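PDB 6TO1: minor fimbrium subunit Mfa5 from Porphyromonas gingivalis ATCC 33277, which serves as an accessory subunit of the minor fimbriae, the pili that mediate biofilm formation and adhesion to host cells and other oral bacteria. Local coordinates for residues His208-Leu213 against Ser305-Ser310; Gly544-Ala549 against Ser555-Ala560; Thr601-Ala606 against Phe639-Leu644. All blocks are in the same frame, centred on the assembly; numbering follows the deposited sequence.

Interaction 1 (His208-Leu213 against Ser305-Ser310); sequences HTQGGL and SKFDYS
Gln-210, in the first turn of helix 209-220, sets its amide nitrogen over the ring of Phe-307. NE2 of Gln-210 stands 3.3 Å above the ring plane of Phe-307, over its centre, and the amide plane is turned 86° from the ring. With CG opposite the backbone N (chi1 168°) and the chain extended beyond it, the glutamine reaches straight out from the helix. Within the loop, Phe-307 CB lies 3.7 Å above one face of the Tyr-309 ring, toward its rim.

The hydrogen bonds of the amide run to other parts of the chain. OE1 of Glu-347, in helix 340-353, is hydrogen-bonded both to NE2 of Gln-210 and to OH of Tyr-309, while Gln-210 OE1 accepts from Tyr-242 N.

His-208 is the N-cap, its ND1 accepting from Gly-211 N at 2.9 Å, with the donor tilted 28° out of the imidazole plane. In an Asx turn, Asp-308 OD1 takes Ser-310 N and also Ser-310 OG.

The helix begins just after Thr-207, which with Ser-135 and Ser-137 binds the magnesium ion, consistent with a MIDAS-type site of the von Willebrand factor type A domain. Bonds at both ends of the buried amide probably hold its rotation, and Glu-347 links Gln-210 to Tyr-309.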
ATOM      1  N   HIS A 208      31.569 -10.824 -27.744  1.00 14.70           N
ATOM      2  CA  HIS A 208      31.707  -9.376 -27.500  1.00 17.49           C
ATOM      3  C   HIS A 208      30.805  -8.975 -26.331  1.00 16.42           C
ATOM      4  O   HIS A 208      29.776  -8.315 -26.479  1.00 16.14           O
ATOM      5  CB  HIS A 208      31.358  -8.615 -28.767  1.00 17.50           C
ATOM      6  CG  HIS A 208      31.953  -7.244 -28.877  1.00 15.04           C
ATOM      7  ND1 HIS A 208      31.944  -6.326 -27.848  1.00 17.02           N
ATOM      8  CD2 HIS A 208      32.529  -6.622 -29.929  1.00 14.95           C
ATOM      9  CE1 HIS A 208      32.499  -5.197 -28.264  1.00 15.72           C
ATOM     10  NE2 HIS A 208      32.875  -5.359 -29.520  1.00 17.46           N
ATOM     11  N   THR A 209      31.177  -9.471 -25.143  1.00 14.64           N
ATOM     12  CA  THR A 209      30.332  -9.266 -23.964  1.00 17.85           C
ATOM     13  C   THR A 209      30.178  -7.776 -23.661  1.00 15.48           C
ATOM     14  O   THR A 209      29.086  -7.310 -23.320  1.00 15.16           O
ATOM     15  CB  THR A 209      30.920 -10.053 -22.799  1.00 17.66           C
ATOM     16  OG1 THR A 209      31.027 -11.434 -23.188  1.00 19.21           O
ATOM     17  CG2 THR A 209      30.068  -9.951 -21.533  1.00 15.37           C
ATOM     18  N   GLN A 210      31.248  -7.011 -23.811  1.00 15.62           N
ATOM     19  CA  GLN A 210      31.122  -5.569 -23.649  1.00 14.07           C
ATOM     20  C   GLN A 210      30.045  -5.026 -24.578  1.00 14.95           C
ATOM     21  O   GLN A 210      29.218  -4.202 -24.174  1.00 15.31           O
ATOM     22  CB  GLN A 210      32.456  -4.891 -23.919  1.00 15.73           C
ATOM     23  CG  GLN A 210      32.306  -3.394 -24.046  1.00 18.88           C
ATOM     24  CD  GLN A 210      33.615  -2.652 -24.177  1.00 19.45           C
ATOM     25  OE1 GLN A 210      34.568  -3.127 -24.820  1.00 18.66           O
ATOM     26  NE2 GLN A 210      33.670  -1.465 -23.557  1.00 16.73           N
ATOM     27  N   GLY A 211      30.023  -5.501 -25.826  1.00 17.38           N
ATOM     28  CA  GLY A 211      29.038  -4.996 -26.778  1.00 19.77           C
ATOM     29  C   GLY A 211      27.612  -5.354 -26.398  1.00 14.13           C
ATOM     30  O   GLY A 211      26.693  -4.533 -26.533  1.00 15.91           O
ATOM     31  N   GLY A 212      27.400  -6.582 -25.917  1.00 15.57           N
ATOM     32  CA  GLY A 212      26.098  -6.940 -25.399  1.00 18.44           C
ATOM     33  C   GLY A 212      25.675  -6.041 -24.254  1.00 17.17           C
ATOM     34  O   GLY A 212      24.541  -5.562 -24.211  1.00 17.76           O
ATOM     35  N   LEU A 213      26.593  -5.766 -23.329  1.00 16.25           N
ATOM     36  CA  LEU A 213      26.260  -4.903 -22.207  1.00 15.25           C
ATOM     37  C   LEU A 213      26.034  -3.459 -22.643  1.00 17.81           C
ATOM     38  O   LEU A 213      25.164  -2.773 -22.095  1.00 17.28           O
ATOM     39  CB  LEU A 213      27.364  -4.981 -21.156  1.00 15.24           C
ATOM     40  CG  LEU A 213      27.485  -6.304 -20.438  1.00 15.10           C
ATOM     41  CD1 LEU A 213      28.743  -6.380 -19.602  1.00 17.03           C
ATOM     42  CD2 LEU A 213      26.244  -6.566 -19.543  1.00 19.11           C
ATOM     43  N   SER A 305      34.705   7.548 -21.404  1.00 21.75           N
ATOM     44  CA  SER A 305      35.205   8.320 -22.533  1.00 23.40           C
ATOM     45  C   SER A 305      36.377   7.647 -23.244  1.00 19.69           C
ATOM     46  O   SER A 305      36.729   8.055 -24.364  1.00 20.83           O
ATOM     47  CB  SER A 305      35.615   9.720 -22.044  1.00 25.92           C
ATOM     48  OG  SER A 305      36.688   9.625 -21.123  1.00 28.24           O
ATOM     49  N   LYS A 306      36.951   6.611 -22.660  1.00 20.93           N
ATOM     50  CA  LYS A 306      38.058   5.912 -23.296  1.00 22.16           C
ATOM     51  C   LYS A 306      37.624   4.899 -24.358  1.00 26.99           C
ATOM     52  O   LYS A 306      38.481   4.422 -25.111  1.00 23.72           O
ATOM     53  CB  LYS A 306      38.897   5.228 -22.215  1.00 21.30           C
ATOM     54  CG  LYS A 306      40.070   6.072 -21.737  1.00 38.04           C
ATOM     55  CD  LYS A 306      41.275   5.772 -22.642  1.00 33.76           C
ATOM     56  CE  LYS A 306      42.501   6.440 -22.178  1.00 32.66           C
ATOM     57  NZ  LYS A 306      43.516   6.343 -23.240  1.00 22.35           N
ATOM     58  N   PHE A 307      36.345   4.535 -24.444  1.00 21.19           N
ATOM     59  CA  PHE A 307      35.930   3.553 -25.431  1.00 20.86           C
ATOM     60  C   PHE A 307      35.330   4.221 -26.656  1.00 21.79           C
ATOM     61  O   PHE A 307      34.602   5.216 -26.554  1.00 24.46           O
ATOM     62  CB  PHE A 307      34.925   2.558 -24.848  1.00 19.57           C
ATOM     63  CG  PHE A 307      35.516   1.635 -23.838  1.00 19.74           C
ATOM     64  CD1 PHE A 307      36.359   0.612 -24.218  1.00 21.71           C
ATOM     65  CD2 PHE A 307      35.238   1.796 -22.489  1.00 19.32           C
ATOM     66  CE1 PHE A 307      36.919  -0.243 -23.247  1.00 17.32           C
ATOM     67  CE2 PHE A 307      35.766   0.967 -21.549  1.00 19.31           C
ATOM     68  CZ  PHE A 307      36.609  -0.072 -21.932  1.00 21.88           C
ATOM     69  N   ASP A 308      35.635   3.668 -27.820  1.00 21.34           N
ATOM     70  CA  ASP A 308      35.039   4.127 -29.063  1.00 20.30           C
ATOM     71  C   ASP A 308      33.792   3.290 -29.318  1.00 19.66           C
ATOM     72  O   ASP A 308      33.879   2.113 -29.676  1.00 22.17           O
ATOM     73  CB  ASP A 308      36.023   4.038 -30.225  1.00 22.48           C
ATOM     74  CG  ASP A 308      35.455   4.594 -31.515  1.00 27.44           C
ATOM     75  OD1 ASP A 308      34.274   5.019 -31.561  1.00 28.27           O
ATOM     76  OD2 ASP A 308      36.219   4.579 -32.498  1.00 30.60           O
ATOM     77  N   TYR A 309      32.631   3.913 -29.138  1.00 17.23           N
ATOM     78  CA  TYR A 309      31.355   3.256 -29.352  1.00 19.86           C
ATOM     79  C   TYR A 309      30.702   3.663 -30.668  1.00 20.52           C
ATOM     80  O   TYR A 309      29.560   3.274 -30.930  1.00 23.88           O
ATOM     81  CB  TYR A 309      30.393   3.595 -28.228  1.00 22.22           C
ATOM     82  CG  TYR A 309      30.767   3.184 -26.817  1.00 22.22           C
ATOM     83  CD1 TYR A 309      30.792   1.843 -26.435  1.00 23.51           C
ATOM     84  CD2 TYR A 309      31.020   4.143 -25.856  1.00 22.55           C
ATOM     85  CE1 TYR A 309      31.081   1.476 -25.114  1.00 19.05           C
ATOM     86  CE2 TYR A 309      31.297   3.794 -24.533  1.00 20.12           C
ATOM     87  CZ  TYR A 309      31.312   2.457 -24.173  1.00 20.90           C
ATOM     88  OH  TYR A 309      31.590   2.127 -22.884  1.00 18.69           O
ATOM     89  N   SER A 310      31.403   4.420 -31.508  1.00 23.33           N
ATOM     90  CA  SER A 310      30.784   4.983 -32.714  1.00 23.86           C
ATOM     91  C   SER A 310      30.241   3.908 -33.647  1.00 27.26           C
ATOM     92  O   SER A 310      29.238   4.135 -34.335  1.00 26.14           O
ATOM     93  CB  SER A 310      31.802   5.867 -33.438  1.00 24.65           C
ATOM     94  OG  SER A 310      32.873   5.093 -33.977  1.00 24.50           O
TER

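Interaction 2 (Gly544-Ala549 against Ser555-Ala560); sequences GQPIQA and SSLSEA. With PO4 (phosphate ion), chain E.
Pro-546 turns its ring toward segment 555-560 and rests on the start of the short 3-10 turn 557-559. Its CB is the main point of touch: Pro-546 CB lies 3.7 Å from the carbonyl oxygen of Ser-556, and Leu-557 CD2 and Ala-560 CB each approach it to 3.9 Å. In Leu-557, CD2 is the branch that reaches the proline, with CG placed beside the backbone N (chi1 -69°), while the residue also packs on Val-538 and Tyr-638. One residue further, the backbone takes over: Ile-547 O sits 3.5 Å from Ala-560 CA, and the Ile-547 side chain starts away from segment 555-560 and packs on Leu-539.

The serines and the glutamate of the turn bond among themselves. Glu-559 OE2 accepts from Ser-556 OG at 2.6 Å through its lone pair anti to the other carboxylate oxygen, and Ser-556 OG receives Ser-558 OG at 2.8 Å. Beyond the proline, Ala-549 N donates to O2 of a phosphate ion at 2.8 Å; this ion, probably from the crystallisation liquor, is also held by His-561.

Backbone hydrogen bonds of Pro-546 with Val-554 and of Ile-547 with His-561 also join the two arms. The arrangement is a loop folded back on itself between strands 530-539 and 562-563, its apolar side laid against the sheet.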
ATOM      1  N   GLY A 544     -55.464  27.634  40.604  1.00 38.10           N
ATOM      2  CA  GLY A 544     -54.966  26.975  39.418  1.00 30.66           C
ATOM      3  C   GLY A 544     -53.532  27.302  39.089  1.00 35.66           C
ATOM      4  O   GLY A 544     -53.092  27.009  37.977  1.00 40.20           O
ATOM      5  N   GLN A 545     -52.797  27.903  40.016  1.00 36.92           N
ATOM      6  CA  GLN A 545     -51.430  28.314  39.739  1.00 38.60           C
ATOM      7  C   GLN A 545     -50.454  27.227  40.155  1.00 33.77           C
ATOM      8  O   GLN A 545     -50.610  26.635  41.225  1.00 32.94           O
ATOM      9  CB  GLN A 545     -51.076  29.576  40.502  1.00 34.91           C
ATOM     10  CG  GLN A 545     -51.926  30.753  40.208  1.00 38.70           C
ATOM     11  CD  GLN A 545     -51.555  31.918  41.098  1.00 49.34           C
ATOM     12  OE1 GLN A 545     -51.604  31.818  42.326  1.00 44.74           O
ATOM     13  NE2 GLN A 545     -51.151  33.020  40.487  1.00 49.19           N
ATOM     14  N   PRO A 546     -49.426  26.970  39.351  1.00 33.73           N
ATOM     15  CA  PRO A 546     -48.372  26.052  39.792  1.00 36.35           C
ATOM     16  C   PRO A 546     -47.659  26.593  41.016  1.00 37.67           C
ATOM     17  O   PRO A 546     -47.328  27.781  41.098  1.00 39.21           O
ATOM     18  CB  PRO A 546     -47.437  25.976  38.582  1.00 31.84           C
ATOM     19  CG  PRO A 546     -47.699  27.219  37.834  1.00 41.83           C
ATOM     20  CD  PRO A 546     -49.151  27.514  38.009  1.00 34.53           C
ATOM     21  N   ILE A 547     -47.417  25.704  41.972  1.00 28.90           N
ATOM     22  CA  ILE A 547     -46.881  26.101  43.265  1.00 32.27           C
ATOM     23  C   ILE A 547     -45.895  25.050  43.734  1.00 32.82           C
ATOM     24  O   ILE A 547     -45.983  23.883  43.356  1.00 32.08           O
ATOM     25  CB  ILE A 547     -47.974  26.293  44.341  1.00 40.87           C
ATOM     26  CG1 ILE A 547     -48.804  25.016  44.536  1.00 33.01           C
ATOM     27  CG2 ILE A 547     -48.849  27.459  43.961  1.00 42.18           C
ATOM     28  CD1 ILE A 547     -49.440  24.918  45.942  1.00 31.41           C
ATOM     29  N   GLN A 548     -44.957  25.480  44.576  1.00 44.94           N
ATOM     30  CA  GLN A 548     -44.189  24.553  45.386  1.00 36.73           C
ATOM     31  C   GLN A 548     -45.059  24.036  46.521  1.00 42.71           C
ATOM     32  O   GLN A 548     -46.191  24.483  46.716  1.00 42.70           O
ATOM     33  CB  GLN A 548     -42.930  25.233  45.927  1.00 46.91           C
ATOM     34  CG  GLN A 548     -42.069  25.848  44.839  1.00 46.61           C
ATOM     35  CD  GLN A 548     -40.913  26.650  45.394  1.00 58.14           C
ATOM     36  OE1 GLN A 548     -41.007  27.230  46.478  1.00 64.97           O
ATOM     37  NE2 GLN A 548     -39.809  26.688  44.653  1.00 55.93           N
ATOM     38  N   ALA A 549     -44.519  23.072  47.268  1.00 33.07           N
ATOM     39  CA  ALA A 549     -45.283  22.454  48.342  1.00 39.63           C
ATOM     40  C   ALA A 549     -45.681  23.463  49.415  1.00 49.75           C
ATOM     41  O   ALA A 549     -46.697  23.276  50.093  1.00 47.14           O
ATOM     42  CB  ALA A 549     -44.484  21.309  48.953  1.00 36.90           C
ATOM     43  N   SER A 555     -43.490  29.895  37.822  1.00 35.20           N
ATOM     44  CA  SER A 555     -43.812  30.377  36.489  1.00 45.91           C
ATOM     45  C   SER A 555     -44.404  29.306  35.597  1.00 32.44           C
ATOM     46  O   SER A 555     -45.113  29.643  34.645  1.00 51.58           O
ATOM     47  CB  SER A 555     -42.549  30.940  35.838  1.00 51.48           C
ATOM     48  OG  SER A 555     -41.815  31.711  36.779  1.00 74.04           O
ATOM     49  N   SER A 556     -44.151  28.034  35.891  1.00 45.30           N
ATOM     50  CA  SER A 556     -44.557  26.971  34.989  1.00 42.84           C
ATOM     51  C   SER A 556     -44.798  25.683  35.762  1.00 35.25           C
ATOM     52  O   SER A 556     -44.228  25.456  36.830  1.00 31.77           O
ATOM     53  CB  SER A 556     -43.494  26.695  33.930  1.00 37.77           C
ATOM     54  OG  SER A 556     -42.439  25.968  34.547  1.00 46.49           O
ATOM     55  N   LEU A 557     -45.639  24.829  35.183  1.00 37.77           N
ATOM     56  CA  LEU A 557     -45.961  23.561  35.814  1.00 34.71           C
ATOM     57  C   LEU A 557     -44.735  22.680  35.943  1.00 33.21           C
ATOM     58  O   LEU A 557     -44.660  21.861  36.862  1.00 31.70           O
ATOM     59  CB  LEU A 557     -47.043  22.851  35.004  1.00 30.07           C
ATOM     60  CG  LEU A 557     -48.401  23.570  35.080  1.00 34.56           C
ATOM     61  CD1 LEU A 557     -49.287  23.195  33.917  1.00 36.71           C
ATOM     62  CD2 LEU A 557     -49.062  23.243  36.400  1.00 37.46           C
ATOM     63  N   SER A 558     -43.764  22.819  35.030  1.00 32.18           N
ATOM     64  CA  SER A 558     -42.565  22.001  35.148  1.00 30.41           C
ATOM     65  C   SER A 558     -41.774  22.329  36.397  1.00 28.60           C
ATOM     66  O   SER A 558     -40.904  21.544  36.783  1.00 43.39           O
ATOM     67  CB  SER A 558     -41.681  22.161  33.912  1.00 41.26           C
ATOM     68  OG  SER A 558     -41.338  23.513  33.709  1.00 35.54           O
ATOM     69  N   GLU A 559     -42.058  23.461  37.037  1.00 31.72           N
ATOM     70  CA  GLU A 559     -41.396  23.835  38.275  1.00 36.51           C
ATOM     71  C   GLU A 559     -42.213  23.491  39.508  1.00 39.08           C
ATOM     72  O   GLU A 559     -41.729  23.676  40.630  1.00 35.17           O
ATOM     73  CB  GLU A 559     -41.102  25.342  38.288  1.00 47.02           C
ATOM     74  CG  GLU A 559     -40.087  25.817  37.242  1.00 49.01           C
ATOM     75  CD  GLU A 559     -40.254  27.298  36.912  1.00 56.49           C
ATOM     76  OE1 GLU A 559     -39.631  28.138  37.592  1.00 65.87           O
ATOM     77  OE2 GLU A 559     -41.025  27.628  35.984  1.00 58.49           O
ATOM     78  N   ALA A 560     -43.442  23.023  39.329  1.00 41.33           N
ATOM     79  CA  ALA A 560     -44.325  22.827  40.463  1.00 40.00           C
ATOM     80  C   ALA A 560     -43.963  21.557  41.219  1.00 33.17           C
ATOM     81  O   ALA A 560     -43.313  20.644  40.700  1.00 35.61           O
ATOM     82  CB  ALA A 560     -45.787  22.764  40.006  1.00 35.00           C
TER
HETATM   83  P   PO4 E1104     -41.121  21.616  45.917  1.00 43.03           P
HETATM   84  O1  PO4 E1104     -41.716  22.285  44.705  1.00 47.31           O
HETATM   85  O2  PO4 E1104     -41.888  21.989  47.164  1.00 50.06           O
HETATM   86  O3  PO4 E1104     -39.691  22.085  46.026  1.00 53.29           O
HETATM   87  O4  PO4 E1104     -41.119  20.107  45.749  1.00 39.56           O

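Interaction 3 (Thr601-Ala606 against Phe639-Leu644); sequences TVITTA and FAYKLL
Strand 602-604 passes the end of strand 634-643 without pairing with it, the closest CA atoms, those of Val-602 and Tyr-641, being 8.1 Å apart, so side chains make most of the contact. Each strand pairs instead with strand 610-614, through backbone bonds such as Ile-603 with Tyr-611 and Ala-640 with Val-614.

Ile-603 and Tyr-641 point toward each other and their side chains cross at about a right angle. The delta methyl of the isoleucine does the touching: Ile-603 CD1 stands 3.5 Å from the centroid of the Tyr-641 ring and only 7° off the ring normal, a CH-pi contact over the middle of the face. All six ring carbons are therefore at nearly even distance from it, with Tyr-641 CE1 3.6 Å from Ile-603 CD1. CG1 of Ile-603 follows behind, 3.9 Å from Tyr-641 CE1. In Ile-603, CG1 is opposite the carbonyl carbon (chi1 -61°), which carries the longer branch to the ring and leaves CG2 opposite the backbone N.

The rim of the same ring meets backbone rather than side chain. Thr-601 O is 3.8 Å from Tyr-641 CE1, near the ring plane, and Val-602 N lies farther out along that edge. Beyond it, Tyr-641 OH is hydrogen-bonded to the carbonyl oxygen of Asn-600, just before the first segment. Face contact and phenol bond together probably hold the ring in place, and the hydroxyl is satisfied although the residue is buried.

Ile-603 also touches Gln-564, and Tyr-641 touches Pro-598. The pattern is that of next-but-one strands in a mixed beta-sheet, whose strand 610-614 lies antiparallel to both, with an isoleucine and a tyrosine meeting on the face that Tyr-537 of strand 530-539 also covers.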
ATOM      1  N   THR A 601     -56.832   9.999  38.836  1.00 24.55           N
ATOM      2  CA  THR A 601     -57.399  11.335  39.000  1.00 24.70           C
ATOM      3  C   THR A 601     -57.467  11.778  40.453  1.00 26.55           C
ATOM      4  O   THR A 601     -57.822  12.932  40.718  1.00 24.99           O
ATOM      5  CB  THR A 601     -58.802  11.369  38.386  1.00 31.62           C
ATOM      6  OG1 THR A 601     -59.570  10.298  38.952  1.00 29.98           O
ATOM      7  CG2 THR A 601     -58.707  11.193  36.896  1.00 30.23           C
ATOM      8  N   VAL A 602     -57.124  10.898  41.380  1.00 27.34           N
ATOM      9  CA  VAL A 602     -56.982  11.215  42.785  1.00 25.48           C
ATOM     10  C   VAL A 602     -55.645  10.682  43.269  1.00 26.95           C
ATOM     11  O   VAL A 602     -55.296   9.523  43.009  1.00 30.49           O
ATOM     12  CB  VAL A 602     -58.137  10.619  43.616  1.00 25.54           C
ATOM     13  CG1 VAL A 602     -57.859  10.816  45.073  1.00 28.15           C
ATOM     14  CG2 VAL A 602     -59.449  11.255  43.218  1.00 30.76           C
ATOM     15  N   ILE A 603     -54.897  11.523  43.974  1.00 21.94           N
ATOM     16  CA  ILE A 603     -53.611  11.136  44.539  1.00 25.55           C
ATOM     17  C   ILE A 603     -53.661  11.330  46.042  1.00 30.89           C
ATOM     18  O   ILE A 603     -53.956  12.431  46.527  1.00 27.72           O
ATOM     19  CB  ILE A 603     -52.435  11.945  43.947  1.00 27.27           C
ATOM     20  CG1 ILE A 603     -52.307  11.741  42.444  1.00 27.95           C
ATOM     21  CG2 ILE A 603     -51.152  11.596  44.706  1.00 32.15           C
ATOM     22  CD1 ILE A 603     -51.423  12.804  41.752  1.00 28.29           C
ATOM     23  N   THR A 604     -53.304  10.286  46.777  1.00 28.57           N
ATOM     24  CA  THR A 604     -53.170  10.361  48.223  1.00 28.91           C
ATOM     25  C   THR A 604     -51.709  10.159  48.579  1.00 34.38           C
ATOM     26  O   THR A 604     -51.154   9.090  48.300  1.00 32.87           O
ATOM     27  CB  THR A 604     -54.024   9.311  48.932  1.00 33.03           C
ATOM     28  OG1 THR A 604     -55.383   9.417  48.511  1.00 32.76           O
ATOM     29  CG2 THR A 604     -53.926   9.504  50.432  1.00 35.55           C
ATOM     30  N   THR A 605     -51.107  11.172  49.203  1.00 34.87           N
ATOM     31  CA  THR A 605     -49.688  11.179  49.518  1.00 35.27           C
ATOM     32  C   THR A 605     -49.418  10.420  50.815  1.00 42.78           C
ATOM     33  O   THR A 605     -50.338   9.992  51.517  1.00 36.34           O
ATOM     34  CB  THR A 605     -49.176  12.620  49.627  1.00 34.72           C
ATOM     35  OG1 THR A 605     -50.125  13.437  50.315  1.00 35.52           O
ATOM     36  CG2 THR A 605     -48.940  13.193  48.254  1.00 36.73           C
ATOM     37  N   ALA A 606     -48.124  10.262  51.129  1.00 38.28           N
ATOM     38  CA  ALA A 606     -47.725   9.522  52.324  1.00 43.20           C
ATOM     39  C   ALA A 606     -48.204  10.213  53.597  1.00 42.46           C
ATOM     40  O   ALA A 606     -48.569   9.550  54.576  1.00 46.19           O
ATOM     41  CB  ALA A 606     -46.204   9.358  52.350  1.00 44.41           C
ATOM     42  N   PHE A 639     -50.105  16.887  34.386  1.00 24.31           N
ATOM     43  CA  PHE A 639     -51.418  16.772  35.010  1.00 22.18           C
ATOM     44  C   PHE A 639     -51.386  17.503  36.344  1.00 21.74           C
ATOM     45  O   PHE A 639     -50.547  17.210  37.183  1.00 19.21           O
ATOM     46  CB  PHE A 639     -51.758  15.292  35.138  1.00 20.19           C
ATOM     47  CG  PHE A 639     -51.872  14.595  33.822  1.00 20.66           C
ATOM     48  CD1 PHE A 639     -52.850  14.954  32.921  1.00 20.69           C
ATOM     49  CD2 PHE A 639     -50.971  13.576  33.462  1.00 20.22           C
ATOM     50  CE1 PHE A 639     -52.972  14.310  31.701  1.00 24.93           C
ATOM     51  CE2 PHE A 639     -51.098  12.925  32.249  1.00 22.23           C
ATOM     52  CZ  PHE A 639     -52.087  13.288  31.362  1.00 25.48           C
ATOM     53  N   ALA A 640     -52.308  18.455  36.521  1.00 20.53           N
ATOM     54  CA  ALA A 640     -52.385  19.314  37.692  1.00 23.94           C
ATOM     55  C   ALA A 640     -53.376  18.760  38.708  1.00 19.20           C
ATOM     56  O   ALA A 640     -54.414  18.199  38.348  1.00 20.82           O
ATOM     57  CB  ALA A 640     -52.824  20.724  37.287  1.00 24.70           C
ATOM     58  N   TYR A 641     -53.025  18.901  39.971  1.00 18.20           N
ATOM     59  CA  TYR A 641     -53.845  18.460  41.090  1.00 19.62           C
ATOM     60  C   TYR A 641     -53.856  19.551  42.144  1.00 24.89           C
ATOM     61  O   TYR A 641     -52.821  20.184  42.384  1.00 25.84           O
ATOM     62  CB  TYR A 641     -53.298  17.163  41.722  1.00 19.07           C
ATOM     63  CG  TYR A 641     -53.308  16.030  40.752  1.00 23.03           C
ATOM     64  CD1 TYR A 641     -54.246  15.010  40.833  1.00 19.42           C
ATOM     65  CD2 TYR A 641     -52.359  15.969  39.748  1.00 23.36           C
ATOM     66  CE1 TYR A 641     -54.265  13.994  39.911  1.00 22.82           C
ATOM     67  CE2 TYR A 641     -52.370  14.975  38.836  1.00 23.30           C
ATOM     68  CZ  TYR A 641     -53.303  13.989  38.902  1.00 24.51           C
ATOM     69  OH  TYR A 641     -53.259  13.022  37.934  1.00 23.26           O
ATOM     70  N   LYS A 642     -55.001  19.737  42.805  1.00 24.25           N
ATOM     71  CA  LYS A 642     -55.061  20.594  43.972  1.00 25.35           C
ATOM     72  C   LYS A 642     -55.521  19.825  45.202  1.00 25.63           C
ATOM     73  O   LYS A 642     -56.190  18.787  45.127  1.00 25.26           O
ATOM     74  CB  LYS A 642     -55.972  21.822  43.752  1.00 31.76           C
ATOM     75  CG  LYS A 642     -57.422  21.517  43.534  1.00 32.81           C
ATOM     76  CD  LYS A 642     -58.220  22.837  43.332  1.00 32.59           C
ATOM     77  CE  LYS A 642     -59.716  22.553  43.173  1.00 48.08           C
ATOM     78  NZ  LYS A 642     -60.522  23.813  43.029  1.00 47.57           N
ATOM     79  N   LEU A 643     -55.143  20.375  46.347  1.00 24.34           N
ATOM     80  CA  LEU A 643     -55.469  19.784  47.633  1.00 31.21           C
ATOM     81  C   LEU A 643     -56.977  19.706  47.832  1.00 29.13           C
ATOM     82  O   LEU A 643     -57.704  20.678  47.568  1.00 24.75           O
ATOM     83  CB  LEU A 643     -54.810  20.628  48.726  1.00 26.50           C
ATOM     84  CG  LEU A 643     -54.992  20.195  50.173  1.00 27.47           C
ATOM     85  CD1 LEU A 643     -54.269  18.911  50.433  1.00 30.54           C
ATOM     86  CD2 LEU A 643     -54.518  21.301  51.138  1.00 41.46           C
ATOM     87  N   LEU A 644     -57.437  18.521  48.245  1.00 26.88           N
ATOM     88  CA  LEU A 644     -58.788  18.350  48.766  1.00 26.43           C
ATOM     89  C   LEU A 644     -58.797  18.703  50.241  1.00 24.83           C
ATOM     90  O   LEU A 644     -58.188  17.992  51.049  1.00 27.48           O
ATOM     91  CB  LEU A 644     -59.254  16.912  48.621  1.00 30.59           C
ATOM     92  CG  LEU A 644     -59.907  16.453  47.339  1.00 29.56           C
ATOM     93  CD1 LEU A 644     -60.224  14.964  47.437  1.00 32.41           C
ATOM     94  CD2 LEU A 644     -61.161  17.256  47.045  1.00 26.71           C
TER

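In the fold
Along the chain the three contacts come in series, and they occupy two ends of an elongated molecule. Interaction 1 joins helix 209-220 of the von Willebrand factor type A domain to the long loop between strands 296-298 and 326-327. Interactions 2 and 3 lie on the other side of the chain's centre, about 105 and 112 Å from interaction 1 between centres, and both belong to the region built on the mixed sheet of strands 530-539 and 634-643. Their centres are about 14 Å apart and their nearest atoms about 5 Å, without touching; strand 530-539 packs against side chains of both. The contacts are thus internal to well-separated parts of this extended pilus subunit.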